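Local coordinates for protein putative oxidoreductase yhhX (Escherichia coli K-12, PDB 3F4L) that probably acts as an NADP-dependent scyllo-inositol dehydrogenase, an oxidoreductase of the Gfo/Idh/MocA family with a Rossmann domain and an alpha/beta domain, at residues Ala82-Glu87 against Glu107-Ala112; Glu150-Asp154 against Asp232-Ile237; Ile184-Pro190 against Ser320-Asn325; Val193-Ile197 against Glu327-Phe333; Asp207-Glu211 against Val223-His227. One frame throughout, in Å; residues are numbered along the deposited sequence.

In the fold
From the N terminus, interaction 1 comes first and closes a short loop of 19 residues within the Rossmann domain, before any other contact opens. The rest lie in the C-terminal alpha/beta domain. Interaction 2 joins two neighbouring strands of its large mixed sheet across 77 residues. Interaction 3 opens inside that loop and ends beyond it, so the two cross; interaction 4 crosses both in the same manner, and interactions 3 and 4 share helix 319-331. Interaction 5, a hairpin, nests within the loops of interactions 2, 3 and 4. Its strands lie beside those of interactions 2 and 4. Phe-109 packs on Val-322 and Leu-323, tying interaction 1 to interaction 3 across the two domains.

Interaction 1: residues Ala82-Glu87 against Glu107-Ala112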
# COMPACT_ATOMS: atom_id res chain seq x y z
N ALA A 82 -15.94 -19.58 28.04
CA ALA A 82 -17.05 -18.71 27.64
C ALA A 82 -18.38 -19.47 27.71
O ALA A 82 -19.36 -18.97 28.23
CB ALA A 82 -16.83 -18.18 26.23
N LYS A 83 -18.39 -20.69 27.16
CA LYS A 83 -19.59 -21.52 27.17
C LYS A 83 -20.02 -21.86 28.59
O LYS A 83 -21.21 -21.87 28.91
CB LYS A 83 -19.35 -22.81 26.38
CG LYS A 83 -20.59 -23.70 26.25
CD LYS A 83 -20.30 -24.90 25.37
CE LYS A 83 -21.51 -25.79 25.22
NZ LYS A 83 -21.23 -26.89 24.25
N ARG A 84 -19.05 -22.13 29.46
CA ARG A 84 -19.37 -22.46 30.84
C ARG A 84 -19.95 -21.25 31.55
O ARG A 84 -20.91 -21.38 32.31
CB ARG A 84 -18.12 -22.98 31.57
CG ARG A 84 -17.74 -24.39 31.17
CD ARG A 84 -16.56 -24.89 31.99
NE ARG A 84 -16.85 -24.90 33.42
CZ ARG A 84 -15.98 -25.30 34.35
NH1 ARG A 84 -14.77 -25.72 33.98
NH2 ARG A 84 -16.31 -25.30 35.63
N ALA A 85 -19.38 -20.07 31.30
CA ALA A 85 -19.88 -18.86 31.93
C ALA A 85 -21.31 -18.57 31.47
O ALA A 85 -22.17 -18.25 32.27
CB ALA A 85 -18.97 -17.68 31.60
N LEU A 86 -21.57 -18.70 30.17
CA LEU A 86 -22.92 -18.44 29.68
C LEU A 86 -23.94 -19.42 30.28
O LEU A 86 -25.07 -19.04 30.59
CB LEU A 86 -22.96 -18.54 28.15
CG LEU A 86 -22.25 -17.41 27.41
CD1 LEU A 86 -22.23 -17.71 25.91
CD2 LEU A 86 -22.95 -16.08 27.70
N GLU A 87 -23.54 -20.68 30.44
CA GLU A 87 -24.44 -21.68 31.01
C GLU A 87 -24.72 -21.38 32.48
O GLU A 87 -25.74 -21.80 33.03
CB GLU A 87 -23.85 -23.09 30.84
CG GLU A 87 -23.58 -23.43 29.37
CD GLU A 87 -22.90 -24.77 29.16
OE1 GLU A 87 -22.02 -25.13 29.96
OE2 GLU A 87 -23.24 -25.45 28.17
N GLU A 107 -21.75 -20.62 17.60
CA GLU A 107 -22.36 -21.41 18.67
C GLU A 107 -22.47 -20.60 19.96
O GLU A 107 -23.45 -20.70 20.70
CB GLU A 107 -21.53 -22.66 18.92
CG GLU A 107 -22.20 -23.68 19.82
CD GLU A 107 -21.36 -24.92 20.00
OE1 GLU A 107 -20.75 -25.37 19.01
OE2 GLU A 107 -21.31 -25.46 21.13
N LEU A 108 -21.44 -19.79 20.22
CA LEU A 108 -21.41 -18.95 21.41
C LEU A 108 -22.53 -17.90 21.36
O LEU A 108 -23.21 -17.66 22.36
CB LEU A 108 -20.04 -18.28 21.51
CG LEU A 108 -19.15 -18.47 22.75
CD1 LEU A 108 -19.15 -19.91 23.22
CD2 LEU A 108 -17.75 -18.01 22.41
N PHE A 109 -22.73 -17.29 20.19
CA PHE A 109 -23.77 -16.28 20.04
C PHE A 109 -25.18 -16.89 20.17
O PHE A 109 -26.06 -16.29 20.80
CB PHE A 109 -23.63 -15.58 18.68
CG PHE A 109 -22.41 -14.71 18.56
CD1 PHE A 109 -22.22 -13.65 19.46
CD2 PHE A 109 -21.49 -14.91 17.55
CE1 PHE A 109 -21.11 -12.81 19.33
CE2 PHE A 109 -20.38 -14.08 17.42
CZ PHE A 109 -20.20 -13.02 18.31
N ALA A 110 -25.38 -18.07 19.60
CA ALA A 110 -26.69 -18.73 19.69
C ALA A 110 -27.03 -19.01 21.16
O ALA A 110 -28.13 -18.72 21.62
CB ALA A 110 -26.67 -20.02 18.90
N LEU A 111 -26.07 -19.57 21.89
CA LEU A 111 -26.26 -19.86 23.30
C LEU A 111 -26.59 -18.59 24.07
O LEU A 111 -27.55 -18.55 24.84
CB LEU A 111 -25.00 -20.50 23.88
CG LEU A 111 -24.99 -20.72 25.39
CD1 LEU A 111 -26.20 -21.55 25.80
CD2 LEU A 111 -23.70 -21.43 25.80
N ALA A 112 -25.80 -17.54 23.87
CA ALA A 112 -26.03 -16.27 24.57
C ALA A 112 -27.43 -15.74 24.30
O ALA A 112 -28.14 -15.31 25.22
CB ALA A 112 -24.98 -15.24 24.14
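Helices 82-87 and 107-112 run almost parallel, their axes 6° apart and 10.2 Å from each other at the closest point, with Lys-83 level with Leu-108 and Leu-86 level with Ala-112. Leu-111 and Leu-86 fill much of the space between them. Leu-111 CG stands anti to the backbone N (chi1 174°), which sends CD2 across to the other helix, 3.8 Å from Leu-86 CB and 3.9 Å from Lys-83 CG, with Glu-87 CG on its flank. Leu-86 slides past it in the opposite direction and brings CD1 to within 3.7 Å of Leu-108 O and 4.1 Å of Ala-112 CB. These are two successive helices of the Rossmann fold, each a connection between parallel strands, and they lie on the same side of the sheet: Ala-82 and Leu-86 rest on Val-92, while Leu-86 and Ala-112 reach Val-119. Nearer the start of both segments, Ala-82 CB meets Leu-108 CD2 at 3.9 Å. At the outer margin the fully extended Lys-83 chain crosses Glu-107 obliquely, and NZ makes a salt bridge with Glu-107 OE2 whose hydrogen bond, at 3.4 Å, is weak.

Interaction 2: residues Glu150-Asp154 against Asp232-Ile237; sequences ESHFD and DYPKFI
One water holds Asp-154, Asp-232 and Tyr-233 together: it donates to Asp-154 OD2 and, at 2.6 Å, to Asp-232 OD1, and accepts from Tyr-233 N at 2.8 Å. The two carboxylates are thus bridged rather than pressed together, which probably eases their like charges. Next to this water the Tyr-233 ring lies flat on the His-152 ring in an offset stack, centroids 3.9 Å apart and planes 16° from parallel, while Tyr-233 CB sits over the imidazole as a CH-pi contact. An alanine in place of Tyr-233 would probably leave the imidazole without its aromatic cover and freer to turn. His-152 is also fixed through its backbone, N donating to Lys-235 O almost straight. Lys-235 starts off away from the strand but bends at chi2 (71°) and chi4 (66°), which folds NZ back to His-152 O at 2.8 Å, arriving from above the carbonyl plane; a second water takes another NZ bond, and NZ stands over the rim of the Phe-236 ring. Farther along, Glu-150 and Ile-237 form an antiparallel hydrogen-bonded pair. A classic beta bulge sets Lys-235 and Phe-236 opposite the single residue Lys-247. Strand 146-152 has strand 219-225 on its other side, Phe-236 is covered by helices 129-140 and 171-187, and Tyr-233 reaches the His-239 ring of the second subunit.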
# COMPACT_ATOMS: atom_id res chain seq x y z
N GLU A 150 -5.78 3.30 4.68
CA GLU A 150 -4.59 2.48 4.84
C GLU A 150 -4.20 2.50 6.31
O GLU A 150 -4.03 3.57 6.90
CB GLU A 150 -3.46 3.03 3.97
CG GLU A 150 -2.29 2.07 3.75
CD GLU A 150 -1.28 2.61 2.73
OE1 GLU A 150 -1.70 3.06 1.64
OE2 GLU A 150 -0.07 2.58 3.02
N SER A 151 -4.09 1.31 6.90
CA SER A 151 -3.72 1.17 8.30
C SER A 151 -2.42 0.37 8.45
O SER A 151 -2.26 -0.69 7.84
CB SER A 151 -4.84 0.45 9.05
OG SER A 151 -4.45 0.15 10.38
N HIS A 152 -1.50 0.90 9.25
CA HIS A 152 -0.22 0.24 9.48
C HIS A 152 -0.01 -0.05 10.96
O HIS A 152 -0.36 0.76 11.82
CB HIS A 152 0.95 1.11 8.99
CG HIS A 152 1.20 1.05 7.51
ND1 HIS A 152 0.51 1.83 6.60
CD2 HIS A 152 2.08 0.32 6.79
CE1 HIS A 152 0.95 1.57 5.38
NE2 HIS A 152 1.90 0.66 5.47
N PHE A 153 0.56 -1.21 11.25
CA PHE A 153 0.88 -1.58 12.62
C PHE A 153 2.18 -2.33 12.41
O PHE A 153 2.19 -3.54 12.24
CB PHE A 153 -0.20 -2.50 13.21
CG PHE A 153 -0.19 -2.54 14.71
CD1 PHE A 153 0.85 -3.16 15.40
CD2 PHE A 153 -1.20 -1.92 15.45
CE1 PHE A 153 0.89 -3.16 16.79
CE2 PHE A 153 -1.17 -1.91 16.84
CZ PHE A 153 -0.12 -2.53 17.52
N ASP A 154 3.29 -1.59 12.40
CA ASP A 154 4.59 -2.18 12.14
C ASP A 154 5.61 -2.07 13.27
O ASP A 154 5.40 -1.37 14.26
CB ASP A 154 5.20 -1.53 10.90
CG ASP A 154 4.25 -1.50 9.72
OD1 ASP A 154 3.69 -2.56 9.38
OD2 ASP A 154 4.09 -0.42 9.12
N ASP A 232 9.01 4.24 9.87
CA ASP A 232 7.57 4.07 9.91
C ASP A 232 6.72 4.80 8.87
O ASP A 232 7.07 5.88 8.40
CB ASP A 232 7.02 4.43 11.29
CG ASP A 232 7.13 3.29 12.29
OD1 ASP A 232 6.82 2.14 11.91
OD2 ASP A 232 7.50 3.54 13.45
N TYR A 233 5.60 4.16 8.53
CA TYR A 233 4.63 4.73 7.61
C TYR A 233 3.70 5.52 8.52
O TYR A 233 3.82 5.49 9.75
CB TYR A 233 3.75 3.64 6.97
CG TYR A 233 4.40 2.65 6.03
CD1 TYR A 233 5.13 1.56 6.52
CD2 TYR A 233 4.25 2.78 4.65
CE1 TYR A 233 5.68 0.62 5.64
CE2 TYR A 233 4.79 1.85 3.77
CZ TYR A 233 5.50 0.78 4.27
OH TYR A 233 6.02 -0.15 3.39
N PRO A 234 2.77 6.28 7.93
CA PRO A 234 1.85 7.01 8.80
C PRO A 234 1.02 5.88 9.43
O PRO A 234 0.93 4.79 8.85
CB PRO A 234 1.02 7.83 7.82
CG PRO A 234 2.00 8.12 6.73
CD PRO A 234 2.75 6.82 6.56
N LYS A 235 0.41 6.12 10.60
CA LYS A 235 -0.42 5.11 11.25
C LYS A 235 -1.71 4.89 10.44
O LYS A 235 -2.18 3.76 10.28
CB LYS A 235 -0.78 5.55 12.68
CG LYS A 235 -1.69 4.58 13.41
CD LYS A 235 -0.97 3.29 13.79
CE LYS A 235 -1.96 2.16 14.13
NZ LYS A 235 -2.75 1.78 12.92
N PHE A 236 -2.28 5.98 9.94
CA PHE A 236 -3.49 5.91 9.11
C PHE A 236 -3.39 6.90 7.96
O PHE A 236 -2.84 8.00 8.11
CB PHE A 236 -4.77 6.26 9.88
CG PHE A 236 -5.22 5.20 10.84
CD1 PHE A 236 -4.95 5.32 12.21
CD2 PHE A 236 -5.90 4.08 10.39
CE1 PHE A 236 -5.35 4.34 13.11
CE2 PHE A 236 -6.32 3.09 11.28
CZ PHE A 236 -6.05 3.22 12.64
N ILE A 237 -3.95 6.50 6.83
CA ILE A 237 -4.01 7.34 5.64
C ILE A 237 -5.43 7.17 5.14
O ILE A 237 -5.92 6.05 5.07
CB ILE A 237 -3.06 6.86 4.53
CG1 ILE A 237 -1.60 6.97 4.98
CG2 ILE A 237 -3.27 7.71 3.27
CD1 ILE A 237 -0.63 6.50 3.92
O HOH W 1 -4.43 0.05 13.85
O HOH W 2 4.98 1.92 10.12

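Interaction 3: residues Ile184-Pro190 against Ser320-Asn325; sequences ISLFGRP and SEVLTN
The Arg-189 guanidinium has Thr-324 OG1 at its edge, near its plane, where NE points a hydrogen at the hydroxyl over 2.9 Å. The bond is bent (133°), and doubtful in detail because both atoms are crowded in the model. Thr-324 OG1 appears to donate to Ser-320 O, one turn back, which would leave it able to accept from the arginine. A methionine in place of Arg-189 would probably leave the threonine hydroxyl without this donor and remove a weak, long ion pair to the C-terminal carboxylate of Lys-345. Gly-188, with positive phi (91°), ends helix 171-187 where a side chain would jam against the carbonyl of Phe-187. From the last turns of that helix Ile-184 points at 320-325 and makes the apolar centre: CG2 lies 3.6 Å from Glu-321 CB, and CG1, anti to the carbonyl carbon (chi1 -71°), carries CD1 to 3.9 Å from Asn-325 CA. Glu-321 slides past Ile-184, bringing OE2 to 3.2 Å from Ser-185 CA, while OE1 accepts from Lys-318 N and makes a salt bridge to Arg-126. An apolar isoleucine contact thus joins two helices, the Glu-321 carboxylate held from outside it and Arg-189 NE tentatively tied to Thr-324 OG1.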
# COMPACT_ATOMS: atom_id res chain seq x y z
N ILE A 184 -13.62 -2.96 9.88
CA ILE A 184 -14.96 -3.53 9.86
C ILE A 184 -15.95 -2.66 10.65
O ILE A 184 -17.09 -2.49 10.22
CB ILE A 184 -14.91 -4.99 10.42
CG1 ILE A 184 -14.22 -5.90 9.39
CG2 ILE A 184 -16.30 -5.48 10.74
CD1 ILE A 184 -13.78 -7.23 9.93
N SER A 185 -15.52 -2.10 11.78
CA SER A 185 -16.42 -1.26 12.56
C SER A 185 -16.82 0.00 11.78
O SER A 185 -17.86 0.59 12.06
CB SER A 185 -15.76 -0.84 13.88
OG SER A 185 -14.83 0.21 13.67
N LEU A 186 -16.00 0.41 10.82
CA LEU A 186 -16.30 1.62 10.02
C LEU A 186 -17.12 1.34 8.77
O LEU A 186 -18.03 2.09 8.43
CB LEU A 186 -15.01 2.30 9.54
CG LEU A 186 -13.97 2.80 10.53
CD1 LEU A 186 -12.75 3.34 9.78
CD2 LEU A 186 -14.59 3.87 11.40
N PHE A 187 -16.76 0.26 8.08
CA PHE A 187 -17.39 -0.07 6.82
C PHE A 187 -18.20 -1.35 6.74
O PHE A 187 -18.93 -1.55 5.78
CB PHE A 187 -16.31 -0.07 5.73
CG PHE A 187 -15.48 1.19 5.71
CD1 PHE A 187 -16.07 2.43 5.49
CD2 PHE A 187 -14.11 1.14 5.93
CE1 PHE A 187 -15.31 3.59 5.47
CE2 PHE A 187 -13.33 2.30 5.91
CZ PHE A 187 -13.93 3.53 5.69
N GLY A 188 -18.07 -2.23 7.72
CA GLY A 188 -18.85 -3.45 7.69
C GLY A 188 -18.20 -4.65 7.01
O GLY A 188 -16.99 -4.86 7.13
N ARG A 189 -19.02 -5.42 6.31
CA ARG A 189 -18.61 -6.63 5.61
C ARG A 189 -18.17 -6.32 4.17
O ARG A 189 -18.96 -5.84 3.36
CB ARG A 189 -19.80 -7.60 5.58
CG ARG A 189 -19.54 -9.03 6.01
CD ARG A 189 -20.88 -9.80 6.12
NE ARG A 189 -20.84 -10.91 7.08
CZ ARG A 189 -21.88 -11.68 7.40
NH1 ARG A 189 -23.07 -11.46 6.84
NH2 ARG A 189 -21.75 -12.65 8.29
N PRO A 190 -16.91 -6.62 3.83
CA PRO A 190 -16.42 -6.35 2.48
C PRO A 190 -16.93 -7.34 1.44
O PRO A 190 -17.37 -8.45 1.79
CB PRO A 190 -14.91 -6.45 2.64
CG PRO A 190 -14.77 -7.55 3.63
CD PRO A 190 -15.85 -7.20 4.67
N SER A 320 -22.22 -9.54 13.66
CA SER A 320 -21.77 -9.66 12.28
C SER A 320 -20.32 -9.22 12.09
O SER A 320 -19.61 -9.78 11.26
CB SER A 320 -22.68 -8.86 11.34
OG SER A 320 -22.63 -7.47 11.62
N GLU A 321 -19.88 -8.23 12.85
CA GLU A 321 -18.50 -7.76 12.74
C GLU A 321 -17.55 -8.83 13.24
O GLU A 321 -16.47 -9.04 12.70
CB GLU A 321 -18.32 -6.47 13.54
CG GLU A 321 -19.27 -5.36 13.10
CD GLU A 321 -19.16 -4.09 13.92
OE1 GLU A 321 -19.22 -4.16 15.17
OE2 GLU A 321 -19.03 -3.01 13.33
N VAL A 322 -17.95 -9.53 14.30
CA VAL A 322 -17.11 -10.57 14.86
C VAL A 322 -16.99 -11.74 13.88
O VAL A 322 -15.90 -12.23 13.64
CB VAL A 322 -17.69 -11.08 16.20
CG1 VAL A 322 -16.80 -12.16 16.78
CG2 VAL A 322 -17.80 -9.92 17.17
N LEU A 323 -18.12 -12.16 13.31
CA LEU A 323 -18.11 -13.28 12.37
C LEU A 323 -17.34 -12.94 11.09
O LEU A 323 -16.66 -13.79 10.52
CB LEU A 323 -19.54 -13.69 12.03
CG LEU A 323 -20.36 -14.26 13.20
CD1 LEU A 323 -21.78 -14.57 12.76
CD2 LEU A 323 -19.68 -15.52 13.70
N THR A 324 -17.46 -11.69 10.63
CA THR A 324 -16.75 -11.29 9.42
C THR A 324 -15.24 -11.33 9.67
O THR A 324 -14.47 -11.77 8.82
CB THR A 324 -17.18 -9.87 8.96
OG1 THR A 324 -18.56 -9.89 8.57
CG2 THR A 324 -16.34 -9.42 7.79
N ASN A 325 -14.82 -10.90 10.86
CA ASN A 325 -13.40 -10.89 11.21
C ASN A 325 -12.83 -12.32 11.20
O ASN A 325 -11.82 -12.59 10.54
CB ASN A 325 -13.21 -10.25 12.59
CG ASN A 325 -11.80 -9.78 12.84
OD1 ASN A 325 -11.59 -8.66 13.33
ND2 ASN A 325 -10.82 -10.62 12.53

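Interaction 4: residues Val193-Ile197 against Glu327-Phe333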
# COMPACT_ATOMS: atom_id res chain seq x y z
N VAL A 193 -11.68 -9.80 -0.55
CA VAL A 193 -10.48 -9.63 0.26
C VAL A 193 -9.27 -10.16 -0.50
O VAL A 193 -9.31 -11.26 -1.04
CB VAL A 193 -10.57 -10.39 1.60
CG1 VAL A 193 -9.27 -10.20 2.38
CG2 VAL A 193 -11.75 -9.88 2.43
N ALA A 194 -8.22 -9.35 -0.56
CA ALA A 194 -6.97 -9.76 -1.21
C ALA A 194 -5.96 -9.99 -0.08
O ALA A 194 -5.79 -9.12 0.78
CB ALA A 194 -6.45 -8.66 -2.15
N TYR A 195 -5.31 -11.15 -0.09
CA TYR A 195 -4.33 -11.50 0.94
C TYR A 195 -2.88 -11.61 0.45
O TYR A 195 -2.62 -12.08 -0.66
CB TYR A 195 -4.67 -12.86 1.59
CG TYR A 195 -6.07 -13.04 2.14
CD1 TYR A 195 -7.08 -13.61 1.36
CD2 TYR A 195 -6.37 -12.72 3.46
CE1 TYR A 195 -8.34 -13.86 1.89
CE2 TYR A 195 -7.62 -12.97 4.00
CZ TYR A 195 -8.61 -13.53 3.21
OH TYR A 195 -9.86 -13.78 3.74
N ASP A 196 -1.97 -11.18 1.31
CA ASP A 196 -0.52 -11.26 1.10
C ASP A 196 -0.01 -11.57 2.51
O ASP A 196 0.04 -10.68 3.37
CB ASP A 196 0.07 -9.92 0.63
CG ASP A 196 1.58 -9.85 0.83
OD1 ASP A 196 2.26 -10.89 0.62
OD2 ASP A 196 2.10 -8.77 1.20
N ILE A 197 0.35 -12.82 2.75
CA ILE A 197 0.83 -13.26 4.06
C ILE A 197 2.18 -13.95 3.91
O ILE A 197 2.28 -15.01 3.29
CB ILE A 197 -0.19 -14.24 4.69
CG1 ILE A 197 -1.58 -13.60 4.72
CG2 ILE A 197 0.26 -14.61 6.11
CD1 ILE A 197 -2.71 -14.56 5.13
N GLU A 327 -14.00 -15.01 9.80
CA GLU A 327 -14.06 -15.60 8.47
C GLU A 327 -12.91 -15.10 7.59
O GLU A 327 -12.26 -15.89 6.90
CB GLU A 327 -15.40 -15.28 7.81
CG GLU A 327 -15.61 -15.95 6.48
CD GLU A 327 -16.94 -15.60 5.85
OE1 GLU A 327 -17.97 -15.66 6.55
OE2 GLU A 327 -16.96 -15.26 4.65
N ILE A 328 -12.67 -13.80 7.63
CA ILE A 328 -11.59 -13.21 6.84
C ILE A 328 -10.24 -13.81 7.25
O ILE A 328 -9.43 -14.17 6.41
CB ILE A 328 -11.56 -11.66 6.98
CG1 ILE A 328 -12.80 -11.07 6.29
CG2 ILE A 328 -10.29 -11.10 6.33
CD1 ILE A 328 -12.99 -9.55 6.47
N LEU A 329 -10.00 -13.92 8.55
CA LEU A 329 -8.75 -14.49 9.03
C LEU A 329 -8.57 -15.93 8.55
O LEU A 329 -7.51 -16.30 8.02
CB LEU A 329 -8.70 -14.43 10.57
CG LEU A 329 -8.49 -13.04 11.17
CD1 LEU A 329 -8.61 -13.08 12.68
CD2 LEU A 329 -7.12 -12.51 10.74
N GLU A 330 -9.62 -16.74 8.70
CA GLU A 330 -9.57 -18.14 8.28
C GLU A 330 -9.30 -18.31 6.80
O GLU A 330 -8.43 -19.08 6.40
CB GLU A 330 -10.88 -18.87 8.61
CG GLU A 330 -11.25 -18.91 10.09
CD GLU A 330 -12.39 -19.88 10.37
OE1 GLU A 330 -13.42 -19.82 9.65
OE2 GLU A 330 -12.26 -20.70 11.31
N ARG A 331 -10.06 -17.58 5.98
CA ARG A 331 -9.91 -17.69 4.54
C ARG A 331 -8.58 -17.15 4.00
O ARG A 331 -8.28 -17.31 2.82
CB ARG A 331 -11.09 -17.00 3.84
CG ARG A 331 -12.44 -17.65 4.19
CD ARG A 331 -13.53 -17.26 3.19
NE ARG A 331 -13.18 -17.71 1.85
CZ ARG A 331 -13.88 -17.43 0.75
NH1 ARG A 331 -14.98 -16.69 0.84
NH2 ARG A 331 -13.49 -17.89 -0.43
N GLY A 332 -7.79 -16.54 4.88
CA GLY A 332 -6.50 -16.04 4.44
C GLY A 332 -5.56 -17.22 4.22
O GLY A 332 -4.58 -17.12 3.50
N PHE A 333 -5.88 -18.34 4.85
CA PHE A 333 -5.07 -19.55 4.74
C PHE A 333 -5.80 -20.63 3.94
O PHE A 333 -5.44 -21.80 3.97
CB PHE A 333 -4.70 -20.04 6.14
CG PHE A 333 -3.87 -19.06 6.92
CD1 PHE A 333 -2.51 -18.91 6.66
CD2 PHE A 333 -4.46 -18.22 7.86
CE1 PHE A 333 -1.77 -17.93 7.31
CE2 PHE A 333 -3.72 -17.24 8.51
CZ PHE A 333 -2.37 -17.10 8.24
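In 327-333 the side-chain packing begins at Ile-328, its CG1 lying 4.2 Å from Val-193 CG2 and its CG2 leaning on the Tyr-195 ring. Tyr-195 CG lies anti to its carbonyl carbon (chi1 -53°), which carries the ring out to the helix, and OH donates to Ile-328 O over 2.7 Å, in the carbonyl plane and on a lone pair, with a C=O...O angle of 122°. Close by, Gly-332 N bonds to Leu-329 O (3.2 Å), and the tyrosine hydroxyl serves the carbonyl one residue earlier. Arg-331 CB stands 3.4 Å from Tyr-195 OH, but its chain then bends away, and the guanidinium pairs with Thr-342 O and Glu-334. Gly-332 brings its CA over the centre of the Tyr-195 ring as a CH-pi contact, and Val-193 CG1 covers the opposite face nearer the rim, so the ring is sandwiched. A CB on Gly-332 would come to about 3.1 Å from Tyr-195 CE2, too tight for a side chain. Gly-332 O meets Ile-197 CD1 at 3.6 Å, and that same methyl lies over one face of Phe-333, 4.0 Å from CZ. Helix residues 327-331 cross strand residues 193-197 at -50°, packing on the face of the mixed sheet that carries Val-193, Tyr-195 and Ile-197; Asp-196 instead pairs with Lys-220 of the second subunit. This is an apolar seam with one buried polar link, the phenol satisfying a carbonyl in the last turns of the helix while its ring shares the packing with Val-193, Ile-197 and Ile-328.

Interaction 5: residues Asp207-Glu211 against Val223-His227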
# COMPACT_ATOMS: atom_id res chain seq x y z
N ASP A 207 3.68 -16.67 9.81
CA ASP A 207 3.78 -15.35 9.19
C ASP A 207 4.07 -14.21 10.16
O ASP A 207 3.56 -14.19 11.28
CB ASP A 207 2.50 -15.04 8.43
CG ASP A 207 1.32 -14.81 9.36
OD1 ASP A 207 0.78 -15.80 9.91
OD2 ASP A 207 0.93 -13.63 9.55
N ASP A 208 4.87 -13.25 9.72
CA ASP A 208 5.21 -12.07 10.52
C ASP A 208 5.01 -10.82 9.68
O ASP A 208 5.37 -9.72 10.07
CB ASP A 208 6.67 -12.13 10.98
CG ASP A 208 7.66 -12.15 9.82
OD1 ASP A 208 7.24 -11.97 8.66
OD2 ASP A 208 8.86 -12.35 10.09
N THR A 209 4.41 -11.02 8.51
CA THR A 209 4.18 -9.94 7.56
C THR A 209 2.86 -10.19 6.84
O THR A 209 2.61 -11.31 6.39
CB THR A 209 5.29 -9.93 6.51
OG1 THR A 209 6.56 -9.96 7.16
CG2 THR A 209 5.19 -8.68 5.63
N PHE A 210 2.02 -9.17 6.74
CA PHE A 210 0.76 -9.33 6.04
C PHE A 210 0.17 -8.03 5.57
O PHE A 210 0.47 -6.96 6.09
CB PHE A 210 -0.27 -10.07 6.91
CG PHE A 210 -0.83 -9.25 8.04
CD1 PHE A 210 -0.32 -9.37 9.33
CD2 PHE A 210 -1.87 -8.35 7.82
CE1 PHE A 210 -0.85 -8.61 10.38
CE2 PHE A 210 -2.40 -7.59 8.86
CZ PHE A 210 -1.89 -7.72 10.14
N GLU A 211 -0.68 -8.14 4.55
CA GLU A 211 -1.40 -7.01 4.01
C GLU A 211 -2.73 -7.57 3.53
O GLU A 211 -2.78 -8.45 2.67
CB GLU A 211 -0.68 -6.36 2.83
CG GLU A 211 -1.45 -5.15 2.29
CD GLU A 211 -0.78 -4.46 1.12
OE1 GLU A 211 0.47 -4.39 1.10
OE2 GLU A 211 -1.51 -3.97 0.23
N VAL A 223 -4.97 -3.04 5.35
CA VAL A 223 -4.47 -3.27 6.71
C VAL A 223 -3.18 -4.06 6.55
O VAL A 223 -3.17 -5.12 5.92
CB VAL A 223 -5.44 -4.10 7.55
CG1 VAL A 223 -4.80 -4.46 8.85
CG2 VAL A 223 -6.74 -3.33 7.78
N LYS A 224 -2.09 -3.57 7.12
CA LYS A 224 -0.84 -4.29 6.98
C LYS A 224 0.14 -4.09 8.11
O LYS A 224 0.12 -3.07 8.80
CB LYS A 224 -0.18 -3.93 5.65
CG LYS A 224 0.06 -2.44 5.46
CD LYS A 224 0.45 -2.11 4.02
CE LYS A 224 1.81 -2.68 3.66
NZ LYS A 224 2.18 -2.37 2.25
N THR A 225 0.97 -5.10 8.32
CA THR A 225 1.99 -5.05 9.35
C THR A 225 3.22 -5.81 8.88
O THR A 225 3.13 -6.74 8.07
CB THR A 225 1.56 -5.68 10.70
OG1 THR A 225 1.89 -7.07 10.73
CG2 THR A 225 0.08 -5.49 10.94
N SER A 226 4.37 -5.41 9.40
CA SER A 226 5.62 -6.05 9.06
C SER A 226 6.53 -5.80 10.24
O SER A 226 6.36 -4.80 10.94
CB SER A 226 6.23 -5.41 7.81
OG SER A 226 7.54 -5.88 7.58
N HIS A 227 7.46 -6.71 10.49
CA HIS A 227 8.41 -6.53 11.59
C HIS A 227 9.71 -6.01 11.01
O HIS A 227 10.75 -6.03 11.67
CB HIS A 227 8.67 -7.86 12.32
CG HIS A 227 7.51 -8.33 13.15
ND1 HIS A 227 6.32 -8.76 12.59
CD2 HIS A 227 7.36 -8.43 14.49
CE1 HIS A 227 5.49 -9.11 13.55
NE2 HIS A 227 6.09 -8.92 14.71
O HOH W 3 8.22 -8.81 8.81
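Phe-210 and Thr-225 are the antiparallel hydrogen-bonded pair of this beta hairpin, Phe-210 N giving to Thr-225 O at 3.0 Å and Thr-225 N returning to Phe-210 O at 2.9 Å. Beyond the regular ladder, His-227 ND1 donates to Asp-208 O over 2.9 Å, on a lone pair and with the oxygen in the plane of the imidazole. A water closes this end, donating to Thr-209 OG1 at 2.6 Å and accepting from His-227 N at 2.8 Å. Thr-209 OG1 donates to Asp-208 OD1, which also takes Leu-200 N; OD2 of the same aspartate pairs with Arg-201. Phe-210 CG sits between the backbone N and the carbonyl carbon (chi1 73°), laying the ring over Thr-225 N, with CZ tight against Thr-225 CG2 at 3.1 Å. Thr-225 OG1, buried by the ring, has no partner in the model. On the other sheet face Glu-211 and Lys-224 run side by side, and NZ meets OE1 at 2.9 Å from above the carboxylate plane. Each has a second mate on the neighbouring subunit: Lys-220 of that chain for Glu-211, Glu-148 of that chain for Lys-224. Alternating charges thus extend this salt bridge across the dimer interface, where they probably offset one another.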